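Local coordinates for cellulose hydrolase (Bacillus licheniformis, PDB 4YZT), which hydrolyses internal beta-1,4 linkages of cellulose as a tri-modular family 5 endoglucanase built on a TIM barrel, at residues Asp26-Met31 / Leu293-Gln298; Ser282-His287 / Ala422-Asp427; Gln310-Arg313 / Trp318-Pro321; Lys324-Gln329 / Val334-Ile339. One frame throughout, in Å; residues are numbered along the deposited sequence.

Contact 1 of 4, residues Asp26-Met31 / Leu293-Gln298; sequences DLLENM and LAHKYQ
A Schellman motif at the end of helix 280-296 provides the platform, built from H295 and Q298, on which L28 of helix 24-31 rests. Q298, with its positive phi, is the C-prime residue, and its backbone N bonds to H295 O at 3.0 Å. L28 does all the touching from its side. Its CD2 methyl sits 3.6 Å from the centroid of the H295 imidazole, only 13° off the ring normal, in a CH-pi contact with one face. L28, with CG anti to the backbone N (chi1 -176°), reaches out to the ring, and the two side chains cross at about a right angle. L28 CD2 also lies 4.1 Å from Q298 CA, so the methyl spans the ring and the turn. Without the imidazole, as with an alanine here, that methyl would probably lose its aromatic floor and the leucine be freer to turn. Helix 24-31 meanwhile lies across the start of several barrel strands, where M31 touches V112, I268 and V300. Between these segments the attraction is therefore apolar and aromatic; E29 OE1, 6.3 Å from H295 NE2 and not in contact, would probably matter only if the imidazole were protonated.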
loop_
_atom_site.group_PDB
_atom_site.type_symbol
_atom_site.label_atom_id
_atom_site.label_comp_id
_atom_site.label_asym_id
_atom_site.label_seq_id
_atom_site.Cartn_x
_atom_site.Cartn_y
_atom_site.Cartn_z
ATOM N N ASP A 26 -1.666 6.265 -24.385
ATOM C CA ASP A 26 -2.576 5.163 -24.656
ATOM C C ASP A 26 -2.612 4.173 -23.483
ATOM O O ASP A 26 -3.684 3.724 -23.078
ATOM C CB ASP A 26 -2.166 4.443 -25.944
ATOM C CG ASP A 26 -2.436 5.273 -27.200
ATOM O OD1 ASP A 26 -3.333 6.155 -27.177
ATOM O OD2 ASP A 26 -1.746 5.032 -28.219
ATOM N N LEU A 27 -1.443 3.833 -22.941
ATOM C CA LEU A 27 -1.385 2.880 -21.834
ATOM C C LEU A 27 -2.055 3.452 -20.587
ATOM O O LEU A 27 -2.753 2.735 -19.875
ATOM C CB LEU A 27 0.063 2.470 -21.502
ATOM C CG LEU A 27 0.130 1.172 -20.700
ATOM C CD1 LEU A 27 -0.129 -0.003 -21.624
ATOM C CD2 LEU A 27 1.460 0.997 -19.926
ATOM N N LEU A 28 -1.830 4.741 -20.325
ATOM C CA LEU A 28 -2.447 5.409 -19.184
ATOM C C LEU A 28 -3.963 5.360 -19.334
ATOM O O LEU A 28 -4.667 4.965 -18.406
ATOM C CB LEU A 28 -1.970 6.867 -19.063
ATOM C CG LEU A 28 -2.492 7.633 -17.843
ATOM C CD1 LEU A 28 -1.763 7.196 -16.567
ATOM C CD2 LEU A 28 -2.407 9.151 -18.023
ATOM N N GLU A 29 -4.459 5.732 -20.512
ATOM C CA GLU A 29 -5.902 5.753 -20.774
ATOM C C GLU A 29 -6.530 4.369 -20.588
ATOM O O GLU A 29 -7.636 4.238 -20.052
ATOM C CB GLU A 29 -6.182 6.274 -22.191
ATOM C CG GLU A 29 -7.636 6.115 -22.635
ATOM C CD GLU A 29 -8.608 6.971 -21.848
ATOM O OE1 GLU A 29 -8.176 7.956 -21.205
ATOM O OE2 GLU A 29 -9.819 6.654 -21.869
ATOM N N ASN A 30 -5.813 3.330 -21.004
ATOM C CA ASN A 30 -6.361 1.982 -20.935
ATOM C C ASN A 30 -6.217 1.292 -19.580
ATOM O O ASN A 30 -7.069 0.465 -19.237
ATOM C CB ASN A 30 -5.717 1.090 -21.996
ATOM C CG ASN A 30 -6.123 1.471 -23.405
ATOM O OD1 ASN A 30 -7.168 2.092 -23.623
ATOM N ND2 ASN A 30 -5.297 1.088 -24.374
ATOM N N MET A 31 -5.163 1.614 -18.817
ATOM C CA MET A 31 -4.844 0.844 -17.596
ATOM C C MET A 31 -5.031 1.565 -16.236
ATOM O O MET A 31 -5.195 0.912 -15.202
ATOM C CB MET A 31 -3.396 0.328 -17.663
ATOM C CG MET A 31 -3.104 -0.659 -18.826
ATOM S SD MET A 31 -1.475 -1.456 -18.649
ATOM C CE MET A 31 -1.680 -2.427 -17.153
ATOM N N LEU A 293 0.210 12.694 -9.506
ATOM C CA LEU A 293 1.528 12.891 -10.105
ATOM C C LEU A 293 1.830 11.816 -11.157
ATOM O O LEU A 293 2.343 12.128 -12.237
ATOM C CB LEU A 293 2.618 12.911 -9.035
ATOM C CG LEU A 293 2.695 14.181 -8.188
ATOM C CD1 LEU A 293 3.627 13.974 -6.969
ATOM C CD2 LEU A 293 3.178 15.345 -9.056
ATOM N N ALA A 294 1.506 10.561 -10.852
ATOM C CA ALA A 294 1.648 9.487 -11.836
ATOM C C ALA A 294 0.825 9.805 -13.096
ATOM O O ALA A 294 1.307 9.690 -14.224
ATOM C CB ALA A 294 1.222 8.155 -11.238
ATOM N N HIS A 295 -0.420 10.226 -12.902
ATOM C CA HIS A 295 -1.259 10.574 -14.041
ATOM C C HIS A 295 -0.652 11.727 -14.846
ATOM O O HIS A 295 -0.586 11.660 -16.077
ATOM C CB HIS A 295 -2.681 10.923 -13.570
ATOM C CG HIS A 295 -3.717 10.798 -14.648
ATOM N ND1 HIS A 295 -4.057 11.845 -15.479
ATOM C CD2 HIS A 295 -4.476 9.747 -15.042
ATOM C CE1 HIS A 295 -4.974 11.443 -16.341
ATOM N NE2 HIS A 295 -5.255 10.176 -16.091
ATOM N N LYS A 296 -0.213 12.776 -14.154
ATOM C CA LYS A 296 0.419 13.931 -14.801
ATOM C C LYS A 296 1.584 13.515 -15.691
ATOM O O LYS A 296 1.786 14.073 -16.780
ATOM C CB LYS A 296 0.912 14.917 -13.737
ATOM C CG LYS A 296 1.717 16.112 -14.256
ATOM C CD LYS A 296 2.214 16.946 -13.065
ATOM C CE LYS A 296 2.891 18.225 -13.484
ATOM N NZ LYS A 296 3.442 18.959 -12.301
ATOM N N TYR A 297 2.365 12.547 -15.222
ATOM C CA TYR A 297 3.557 12.157 -15.967
ATOM C C TYR A 297 3.320 10.892 -16.795
ATOM O O TYR A 297 4.268 10.248 -17.233
ATOM C CB TYR A 297 4.749 11.998 -15.017
ATOM C CG TYR A 297 5.239 13.344 -14.498
ATOM C CD1 TYR A 297 5.818 14.267 -15.355
ATOM C CD2 TYR A 297 5.109 13.691 -13.154
ATOM C CE1 TYR A 297 6.255 15.502 -14.900
ATOM C CE2 TYR A 297 5.547 14.931 -12.691
ATOM C CZ TYR A 297 6.126 15.822 -13.575
ATOM O OH TYR A 297 6.555 17.055 -13.137
ATOM N N GLN A 298 2.049 10.571 -17.022
ATOM C CA GLN A 298 1.662 9.457 -17.889
ATOM C C GLN A 298 2.223 8.092 -17.461
ATOM O O GLN A 298 2.656 7.305 -18.310
ATOM C CB GLN A 298 2.087 9.750 -19.330
ATOM C CG GLN A 298 1.576 11.089 -19.853
ATOM C CD GLN A 298 2.187 11.442 -21.191
ATOM O OE1 GLN A 298 2.308 10.593 -22.066
ATOM N NE2 GLN A 298 2.598 12.689 -21.347
#

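Contact 2 of 4, residues Ser282-His287 / Ala422-Asp427; sequences SKWLYH and ASQVMD
This is a buried interdomain contact, in which the indole of W284, on helix 280-296 of the catalytic barrel, meets Q424 and V425 at the start of strand 424-431 edge-on. The C-H rim of the six-membered ring does the touching. W284 CE3 comes to 3.3 Å from Q424 OE1, and W284 CH2 stands 3.3 Å from V425 O, which lies in the plane of the indole. With ring and amide planes 76° apart, the W284 and Q424 side chains run antiparallel past one another; the glutamine chain bends at chi2 (-83°) to bring its amide to the ring. Strand 424-431 belongs to the E-set-type sheet of the carbohydrate-binding X2 domain, so the tryptophan of the TIM barrel packs against the neighbouring module. Its two edges are used differently: NE1 donates to D320 OD2 within the catalytic domain, while the opposite C-H rim faces the amide oxygen of Q424 and the backbone carbonyl of V425. Q424 OE1 has a proper donor in I339 N, on the adjacent strand. The buried V425 N finds no partner. One turn along the helix, H287 ND1 donates to K283 O over 2.8 Å at 162°, and H287 N reaches the same oxygen from the opposite face of its carbonyl plane.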
loop_
_atom_site.group_PDB
_atom_site.type_symbol
_atom_site.label_atom_id
_atom_site.label_comp_id
_atom_site.label_asym_id
_atom_site.label_seq_id
_atom_site.Cartn_x
_atom_site.Cartn_y
_atom_site.Cartn_z
ATOM N N SER A 282 -3.385 12.057 6.346
ATOM C CA SER A 282 -2.126 11.818 5.650
ATOM C C SER A 282 -2.304 10.766 4.573
ATOM O O SER A 282 -1.823 10.930 3.456
ATOM C CB SER A 282 -1.039 11.391 6.625
ATOM O OG SER A 282 -0.718 12.449 7.519
ATOM N N LYS A 283 -2.987 9.680 4.908
ATOM C CA LYS A 283 -3.170 8.597 3.946
ATOM C C LYS A 283 -3.915 9.067 2.692
ATOM O O LYS A 283 -3.534 8.730 1.568
ATOM C CB LYS A 283 -3.916 7.433 4.593
ATOM C CG LYS A 283 -3.971 6.186 3.720
ATOM C CD LYS A 283 -5.193 5.335 4.066
ATOM C CE LYS A 283 -5.109 4.709 5.439
ATOM N NZ LYS A 283 -6.429 4.063 5.799
ATOM N N TRP A 284 -4.972 9.853 2.890
ATOM C CA TRP A 284 -5.759 10.350 1.763
ATOM C C TRP A 284 -4.925 11.305 0.913
ATOM O O TRP A 284 -4.873 11.181 -0.314
ATOM C CB TRP A 284 -7.041 11.036 2.256
ATOM C CG TRP A 284 -8.000 10.088 2.952
ATOM C CD1 TRP A 284 -7.878 8.734 3.058
ATOM C CD2 TRP A 284 -9.214 10.438 3.635
ATOM N NE1 TRP A 284 -8.943 8.217 3.760
ATOM C CE2 TRP A 284 -9.773 9.242 4.135
ATOM C CE3 TRP A 284 -9.884 11.646 3.873
ATOM C CZ2 TRP A 284 -10.976 9.216 4.856
ATOM C CZ3 TRP A 284 -11.085 11.620 4.604
ATOM C CH2 TRP A 284 -11.609 10.416 5.085
ATOM N N LEU A 285 -4.258 12.249 1.573
ATOM C CA LEU A 285 -3.369 13.193 0.890
ATOM C C LEU A 285 -2.231 12.497 0.118
ATOM O O LEU A 285 -1.883 12.899 -0.990
ATOM C CB LEU A 285 -2.782 14.178 1.904
ATOM C CG LEU A 285 -1.914 15.307 1.335
ATOM C CD1 LEU A 285 -2.752 16.190 0.394
ATOM C CD2 LEU A 285 -1.325 16.138 2.452
ATOM N N TYR A 286 -1.635 11.480 0.723
ATOM C CA TYR A 286 -0.562 10.727 0.078
ATOM C C TYR A 286 -1.060 10.061 -1.207
ATOM O O TYR A 286 -0.440 10.177 -2.275
ATOM C CB TYR A 286 0.009 9.681 1.045
ATOM C CG TYR A 286 1.187 8.915 0.482
ATOM C CD1 TYR A 286 0.999 7.750 -0.253
ATOM C CD2 TYR A 286 2.493 9.369 0.664
ATOM C CE1 TYR A 286 2.074 7.056 -0.782
ATOM C CE2 TYR A 286 3.561 8.670 0.147
ATOM C CZ TYR A 286 3.347 7.529 -0.579
ATOM O OH TYR A 286 4.417 6.833 -1.104
ATOM N N HIS A 287 -2.193 9.374 -1.121
ATOM C CA HIS A 287 -2.685 8.661 -2.293
ATOM C C HIS A 287 -3.116 9.629 -3.399
ATOM O O HIS A 287 -2.766 9.432 -4.566
ATOM C CB HIS A 287 -3.825 7.722 -1.908
ATOM C CG HIS A 287 -3.359 6.453 -1.261
ATOM N ND1 HIS A 287 -3.018 6.377 0.072
ATOM C CD2 HIS A 287 -3.164 5.210 -1.771
ATOM C CE1 HIS A 287 -2.641 5.143 0.361
ATOM N NE2 HIS A 287 -2.717 4.414 -0.740
ATOM N N ALA A 422 -13.856 12.612 -5.417
ATOM C CA ALA A 422 -14.400 11.835 -4.309
ATOM C C ALA A 422 -15.001 12.707 -3.198
ATOM O O ALA A 422 -14.569 13.835 -2.971
ATOM C CB ALA A 422 -13.311 10.936 -3.741
ATOM N N SER A 423 -16.008 12.178 -2.507
ATOM C CA SER A 423 -16.491 12.826 -1.296
ATOM C C SER A 423 -15.494 12.615 -0.159
ATOM O O SER A 423 -14.759 11.633 -0.139
ATOM C CB SER A 423 -17.859 12.282 -0.884
ATOM O OG SER A 423 -18.859 12.658 -1.817
ATOM N N GLN A 424 -15.480 13.547 0.780
ATOM C CA GLN A 424 -14.673 13.415 1.985
ATOM C C GLN A 424 -15.606 13.108 3.155
ATOM O O GLN A 424 -16.693 13.684 3.257
ATOM C CB GLN A 424 -13.880 14.693 2.233
ATOM C CG GLN A 424 -12.767 14.939 1.226
ATOM C CD GLN A 424 -11.513 14.169 1.575
ATOM O OE1 GLN A 424 -10.767 14.545 2.481
ATOM N NE2 GLN A 424 -11.292 13.068 0.884
ATOM N N VAL A 425 -15.188 12.193 4.022
ATOM C CA VAL A 425 -15.978 11.816 5.196
ATOM C C VAL A 425 -15.243 12.115 6.509
ATOM O O VAL A 425 -14.164 11.581 6.754
ATOM C CB VAL A 425 -16.324 10.323 5.175
ATOM C CG1 VAL A 425 -17.095 9.938 6.438
ATOM C CG2 VAL A 425 -17.091 9.963 3.905
ATOM N N MET A 426 -15.828 12.959 7.353
ATOM C CA MET A 426 -15.223 13.299 8.639
ATOM C C MET A 426 -15.905 12.563 9.794
ATOM O O MET A 426 -17.109 12.713 10.002
ATOM C CB MET A 426 -15.294 14.812 8.870
ATOM C CG MET A 426 -14.552 15.308 10.104
ATOM S SD MET A 426 -14.722 17.091 10.333
ATOM C CE MET A 426 -16.381 17.189 10.965
ATOM N N ASP A 427 -15.141 11.771 10.546
ATOM C CA ASP A 427 -15.688 11.105 11.723
ATOM C C ASP A 427 -15.716 12.076 12.892
ATOM O O ASP A 427 -14.735 12.784 13.139
ATOM C CB ASP A 427 -14.866 9.871 12.099
ATOM C CG ASP A 427 -15.117 8.682 11.190
ATOM O OD1 ASP A 427 -15.861 8.800 10.197
ATOM O OD2 ASP A 427 -14.547 7.610 11.476
#

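Contact 3 of 4, residues Gln310-Arg313 / Trp318-Pro321; sequences QFDR and WRDP
The indole of W318 carries F311 on one face: F311 CB stands 3.6 Å from the centroid of the six-membered ring in a CH-pi contact, while F311 CD1 lies 3.4 Å from W318 CE2. The two rings are oblique, with planes at 49°. At the indole edge, near its plane, are Q310 CB and a water that bridges Q310 OE1 and D320 N. The R319 chain, extended from CG to NE, carries the second flat group, its guanidinium, to D312, whose CB is centred 3.8 Å above one face and whose carboxylate is stacked nearly parallel to it, 10° apart. D312 OD2 and R319 NH2 are 4.0 Å apart, a long salt bridge of charges alone, since no N-H points at the oxygen; D312 OD1 is taken by E315 N. R319 N donates to Q310 O over 3.0 Å at 167°, and R319 NH1 adds a weak bond to that oxygen. Were W318 an alanine, F311 CB and CD1 would probably lose the ring they lie on, and helix 57-66 a packing partner. The framework is a short beta hairpin of strands 311-312 and 317-318, with F311 and W318 its non-hydrogen-bonded pair. W318 packs on I63 and A66 of helix 57-66 and makes a cation-pi contact with K324, while D320 N-caps helix 321-330 through OD1 to V323 N.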
loop_
_atom_site.group_PDB
_atom_site.type_symbol
_atom_site.label_atom_id
_atom_site.label_comp_id
_atom_site.label_asym_id
_atom_site.label_seq_id
_atom_site.Cartn_x
_atom_site.Cartn_y
_atom_site.Cartn_z
ATOM N N GLN A 310 -6.373 -2.883 2.250
ATOM C CA GLN A 310 -7.434 -2.125 1.577
ATOM C C GLN A 310 -8.707 -2.948 1.424
ATOM O O GLN A 310 -9.559 -2.928 2.301
ATOM C CB GLN A 310 -6.945 -1.624 0.216
ATOM C CG GLN A 310 -5.589 -0.881 0.235
ATOM C CD GLN A 310 -5.579 0.370 1.104
ATOM O OE1 GLN A 310 -6.623 0.858 1.551
ATOM N NE2 GLN A 310 -4.382 0.892 1.360
ATOM N N PHE A 311 -8.848 -3.669 0.319
ATOM C CA PHE A 311 -10.092 -4.399 0.075
ATOM C C PHE A 311 -10.227 -5.677 0.917
ATOM O O PHE A 311 -9.386 -6.580 0.855
ATOM C CB PHE A 311 -10.221 -4.752 -1.404
ATOM C CG PHE A 311 -11.525 -5.412 -1.748
ATOM C CD1 PHE A 311 -12.716 -4.722 -1.590
ATOM C CD2 PHE A 311 -11.564 -6.714 -2.236
ATOM C CE1 PHE A 311 -13.939 -5.311 -1.897
ATOM C CE2 PHE A 311 -12.780 -7.315 -2.551
ATOM C CZ PHE A 311 -13.965 -6.617 -2.377
ATOM N N ASP A 312 -11.315 -5.760 1.687
ATOM C CA ASP A 312 -11.626 -6.956 2.472
ATOM C C ASP A 312 -12.419 -7.917 1.596
ATOM O O ASP A 312 -13.622 -7.738 1.404
ATOM C CB ASP A 312 -12.420 -6.582 3.734
ATOM C CG ASP A 312 -12.705 -7.780 4.658
ATOM O OD1 ASP A 312 -12.763 -8.940 4.199
ATOM O OD2 ASP A 312 -12.907 -7.544 5.871
ATOM N N ARG A 313 -11.743 -8.932 1.067
ATOM C CA ARG A 313 -12.351 -9.868 0.122
ATOM C C ARG A 313 -13.481 -10.702 0.716
ATOM O O ARG A 313 -14.421 -11.052 0.004
ATOM C CB ARG A 313 -11.280 -10.809 -0.448
ATOM C CG ARG A 313 -10.135 -10.062 -1.141
ATOM C CD ARG A 313 -9.024 -11.023 -1.578
ATOM N NE ARG A 313 -7.787 -10.311 -1.905
ATOM C CZ ARG A 313 -6.651 -10.927 -2.215
ATOM N NH1 ARG A 313 -6.616 -12.256 -2.244
ATOM N NH2 ARG A 313 -5.564 -10.220 -2.489
ATOM N N TRP A 318 -14.489 -2.301 1.089
ATOM C CA TRP A 318 -13.210 -1.632 1.291
ATOM C C TRP A 318 -13.077 -1.121 2.723
ATOM O O TRP A 318 -14.004 -0.518 3.243
ATOM C CB TRP A 318 -13.071 -0.489 0.291
ATOM C CG TRP A 318 -13.020 -1.004 -1.112
ATOM C CD1 TRP A 318 -14.075 -1.369 -1.892
ATOM C CD2 TRP A 318 -11.844 -1.254 -1.882
ATOM N NE1 TRP A 318 -13.630 -1.820 -3.110
ATOM C CE2 TRP A 318 -12.263 -1.751 -3.135
ATOM C CE3 TRP A 318 -10.471 -1.104 -1.636
ATOM C CZ2 TRP A 318 -11.362 -2.094 -4.142
ATOM C CZ3 TRP A 318 -9.582 -1.430 -2.644
ATOM C CH2 TRP A 318 -10.031 -1.933 -3.873
ATOM N N ARG A 319 -11.930 -1.370 3.358
ATOM C CA ARG A 319 -11.728 -0.974 4.756
ATOM C C ARG A 319 -11.678 0.548 4.914
ATOM O O ARG A 319 -12.000 1.092 5.970
ATOM C CB ARG A 319 -10.440 -1.603 5.307
ATOM C CG ARG A 319 -10.509 -3.118 5.474
ATOM C CD ARG A 319 -9.170 -3.689 5.931
ATOM N NE ARG A 319 -9.219 -5.142 6.094
ATOM C CZ ARG A 319 -8.918 -6.011 5.130
ATOM N NH1 ARG A 319 -8.538 -5.580 3.931
ATOM N NH2 ARG A 319 -8.987 -7.315 5.372
ATOM N N ASP A 320 -11.253 1.225 3.855
ATOM C CA ASP A 320 -11.251 2.685 3.792
ATOM C C ASP A 320 -11.839 3.061 2.438
ATOM O O ASP A 320 -11.127 3.101 1.442
ATOM C CB ASP A 320 -9.829 3.242 3.956
ATOM C CG ASP A 320 -9.779 4.768 3.958
ATOM O OD1 ASP A 320 -10.792 5.408 3.616
ATOM O OD2 ASP A 320 -8.714 5.326 4.300
ATOM N N PRO A 321 -13.150 3.301 2.389
ATOM C CA PRO A 321 -13.788 3.513 1.090
ATOM C C PRO A 321 -13.371 4.830 0.451
ATOM O O PRO A 321 -13.366 4.940 -0.776
ATOM C CB PRO A 321 -15.276 3.536 1.430
ATOM C CG PRO A 321 -15.375 2.850 2.734
ATOM C CD PRO A 321 -14.144 3.173 3.472
HETATM O O HOH W 1 -9.539 0.767 1.307
#

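Contact 4 of 4, residues Lys324-Gln329 / Val334-Ile339; sequences KEIVIQ and VPNAII
Q329 and V334 tie the end of helix 321-330, the last helix of the barrel domain, to the connection that becomes strand 338-347 of the X2 domain's E-set-type sheet. The main polar link is V334 N to Q329 O, 3.0 Å long at 156°, with the donor standing above the carbonyl plane rather than on a lone pair. Next to it the side chains of Q329 and V334 run alongside in the same direction, Q329 OE1 resting 3.8 Å from V334 CG1. N336 is the second anchor. Its CG is anti to the carbonyl carbon (chi1 -53°), and the amide reaches in toward the helix, where ND2 gives I326 O a weak bond of 3.3 Å. The stronger partner of ND2 is D288 OD1 on helix 280-296, and OD1 accepts from A422 N, so both ends of this buried amide are satisfied and three parts of the fold converge on it. N336 OD1 also presses against Q329 CB at 3.2 Å, the two amide planes being almost perpendicular. The connecting backbone is held as well: P335 O and N336 O accept from N364 ND2 and N362 ND2, and I339 N donates to Q424 OE1. On the helix itself, K324 NZ bonds to E325 OE2 over 2.6 Å in a salt bridge that meets the oxygen from above the carboxylate plane. Beyond the polar groups, the methyls I326 CD1 and I338 CD1 meet 4.0 Å apart.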
loop_
_atom_site.group_PDB
_atom_site.type_symbol
_atom_site.label_atom_id
_atom_site.label_comp_id
_atom_site.label_asym_id
_atom_site.label_seq_id
_atom_site.Cartn_x
_atom_site.Cartn_y
_atom_site.Cartn_z
ATOM N N LYS A 324 -10.040 4.549 -1.407
ATOM C CA LYS A 324 -10.325 3.829 -2.646
ATOM C C LYS A 324 -10.932 4.755 -3.703
ATOM O O LYS A 324 -10.523 4.740 -4.865
ATOM C CB LYS A 324 -11.279 2.652 -2.400
ATOM C CG LYS A 324 -11.634 1.854 -3.680
ATOM C CD LYS A 324 -12.995 2.230 -4.270
ATOM C CE LYS A 324 -14.138 1.730 -3.414
ATOM N NZ LYS A 324 -15.469 1.928 -4.072
ATOM N N GLU A 325 -11.914 5.554 -3.301
ATOM C CA GLU A 325 -12.558 6.450 -4.251
ATOM C C GLU A 325 -11.576 7.508 -4.753
ATOM O O GLU A 325 -11.630 7.901 -5.922
ATOM C CB GLU A 325 -13.790 7.125 -3.635
ATOM C CG GLU A 325 -14.911 6.172 -3.207
ATOM C CD GLU A 325 -15.510 5.343 -4.342
ATOM O OE1 GLU A 325 -15.224 5.606 -5.533
ATOM O OE2 GLU A 325 -16.303 4.427 -4.028
ATOM N N ILE A 326 -10.677 7.950 -3.876
ATOM C CA ILE A 326 -9.634 8.881 -4.264
ATOM C C ILE A 326 -8.765 8.280 -5.373
ATOM O O ILE A 326 -8.478 8.947 -6.361
ATOM C CB ILE A 326 -8.767 9.283 -3.056
ATOM C CG1 ILE A 326 -9.503 10.341 -2.232
ATOM C CG2 ILE A 326 -7.419 9.827 -3.502
ATOM C CD1 ILE A 326 -8.871 10.625 -0.872
ATOM N N VAL A 327 -8.369 7.018 -5.223
ATOM C CA VAL A 327 -7.522 6.370 -6.233
ATOM C C VAL A 327 -8.248 6.236 -7.576
ATOM O O VAL A 327 -7.679 6.508 -8.628
ATOM C CB VAL A 327 -7.051 4.974 -5.743
ATOM C CG1 VAL A 327 -6.469 4.143 -6.891
ATOM C CG2 VAL A 327 -6.023 5.128 -4.617
ATOM N N ILE A 328 -9.511 5.839 -7.523
ATOM C CA ILE A 328 -10.358 5.716 -8.707
ATOM C C ILE A 328 -10.491 7.031 -9.489
ATOM O O ILE A 328 -10.378 7.054 -10.720
ATOM C CB ILE A 328 -11.758 5.212 -8.293
ATOM C CG1 ILE A 328 -11.635 3.784 -7.761
ATOM C CG2 ILE A 328 -12.758 5.302 -9.456
ATOM C CD1 ILE A 328 -10.954 2.838 -8.725
ATOM N N GLN A 329 -10.730 8.123 -8.773
ATOM C CA GLN A 329 -10.886 9.431 -9.412
ATOM C C GLN A 329 -9.531 9.982 -9.883
ATOM O O GLN A 329 -9.371 10.390 -11.037
ATOM C CB GLN A 329 -11.561 10.404 -8.445
ATOM C CG GLN A 329 -12.993 10.005 -8.100
ATOM C CD GLN A 329 -13.903 10.053 -9.309
ATOM O OE1 GLN A 329 -13.807 10.962 -10.132
ATOM N NE2 GLN A 329 -14.798 9.070 -9.423
ATOM N N VAL A 334 -8.789 13.032 -12.272
ATOM C CA VAL A 334 -9.730 13.927 -11.594
ATOM C C VAL A 334 -9.227 14.239 -10.185
ATOM O O VAL A 334 -9.099 13.350 -9.356
ATOM C CB VAL A 334 -11.137 13.303 -11.528
ATOM C CG1 VAL A 334 -12.127 14.251 -10.858
ATOM C CG2 VAL A 334 -11.610 12.923 -12.933
ATOM N N PRO A 335 -8.889 15.503 -9.924
ATOM C CA PRO A 335 -8.428 15.884 -8.585
ATOM C C PRO A 335 -9.512 15.751 -7.509
ATOM O O PRO A 335 -10.700 15.976 -7.771
ATOM C CB PRO A 335 -8.025 17.346 -8.761
ATOM C CG PRO A 335 -7.685 17.458 -10.226
ATOM C CD PRO A 335 -8.684 16.575 -10.910
ATOM N N ASN A 336 -9.075 15.390 -6.306
ATOM C CA ASN A 336 -9.956 15.224 -5.158
ATOM C C ASN A 336 -9.691 16.280 -4.098
ATOM O O ASN A 336 -8.531 16.558 -3.764
ATOM C CB ASN A 336 -9.769 13.837 -4.534
ATOM C CG ASN A 336 -9.924 12.724 -5.541
ATOM O OD1 ASN A 336 -11.042 12.358 -5.913
ATOM N ND2 ASN A 336 -8.798 12.165 -5.985
ATOM N N ALA A 337 -10.762 16.851 -3.558
ATOM C CA ALA A 337 -10.638 17.762 -2.433
ATOM C C ALA A 337 -10.242 16.967 -1.177
ATOM O O ALA A 337 -10.660 15.819 -0.995
ATOM C CB ALA A 337 -11.942 18.525 -2.222
ATOM N N ILE A 338 -9.419 17.574 -0.326
ATOM C CA ILE A 338 -8.973 16.927 0.900
ATOM C C ILE A 338 -9.302 17.821 2.104
ATOM O O ILE A 338 -8.905 18.996 2.138
ATOM C CB ILE A 338 -7.448 16.632 0.865
ATOM C CG1 ILE A 338 -7.064 15.846 -0.398
ATOM C CG2 ILE A 338 -7.029 15.878 2.114
ATOM C CD1 ILE A 338 -7.604 14.411 -0.442
ATOM N N ILE A 339 -10.058 17.284 3.066
ATOM C CA ILE A 339 -10.386 18.022 4.288
ATOM C C ILE A 339 -9.396 17.761 5.429
ATOM O O ILE A 339 -8.777 16.692 5.501
ATOM C CB ILE A 339 -11.815 17.685 4.804
ATOM C CG1 ILE A 339 -11.890 16.238 5.296
ATOM C CG2 ILE A 339 -12.859 17.974 3.729
ATOM C CD1 ILE A 339 -13.208 15.890 5.985
#

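How the contacts relate
Contact 1 is a surface contact, contact 2 is buried, and contacts 3 and 4 are partly buried. Contacts 1 and 2 use different parts of helix 280-296: its end takes an apolar CH-pi touch, whereas an earlier turn meets amide and carbonyl oxygens of the X2 module. Contacts 2 and 4 lie closest, about 8 Å between centres, and reach neighbouring strands of one sheet; of the two, contact 4 has hydrogen bonds between its segments, to the connection leading into the X2 strand. Contact 3, on the barrel side, mixes an aromatic pair with a backbone hydrogen bond, a bridging water and a long salt bridge; its D320 pairs with K283 of contact 2. Contact 1 touches none of the others.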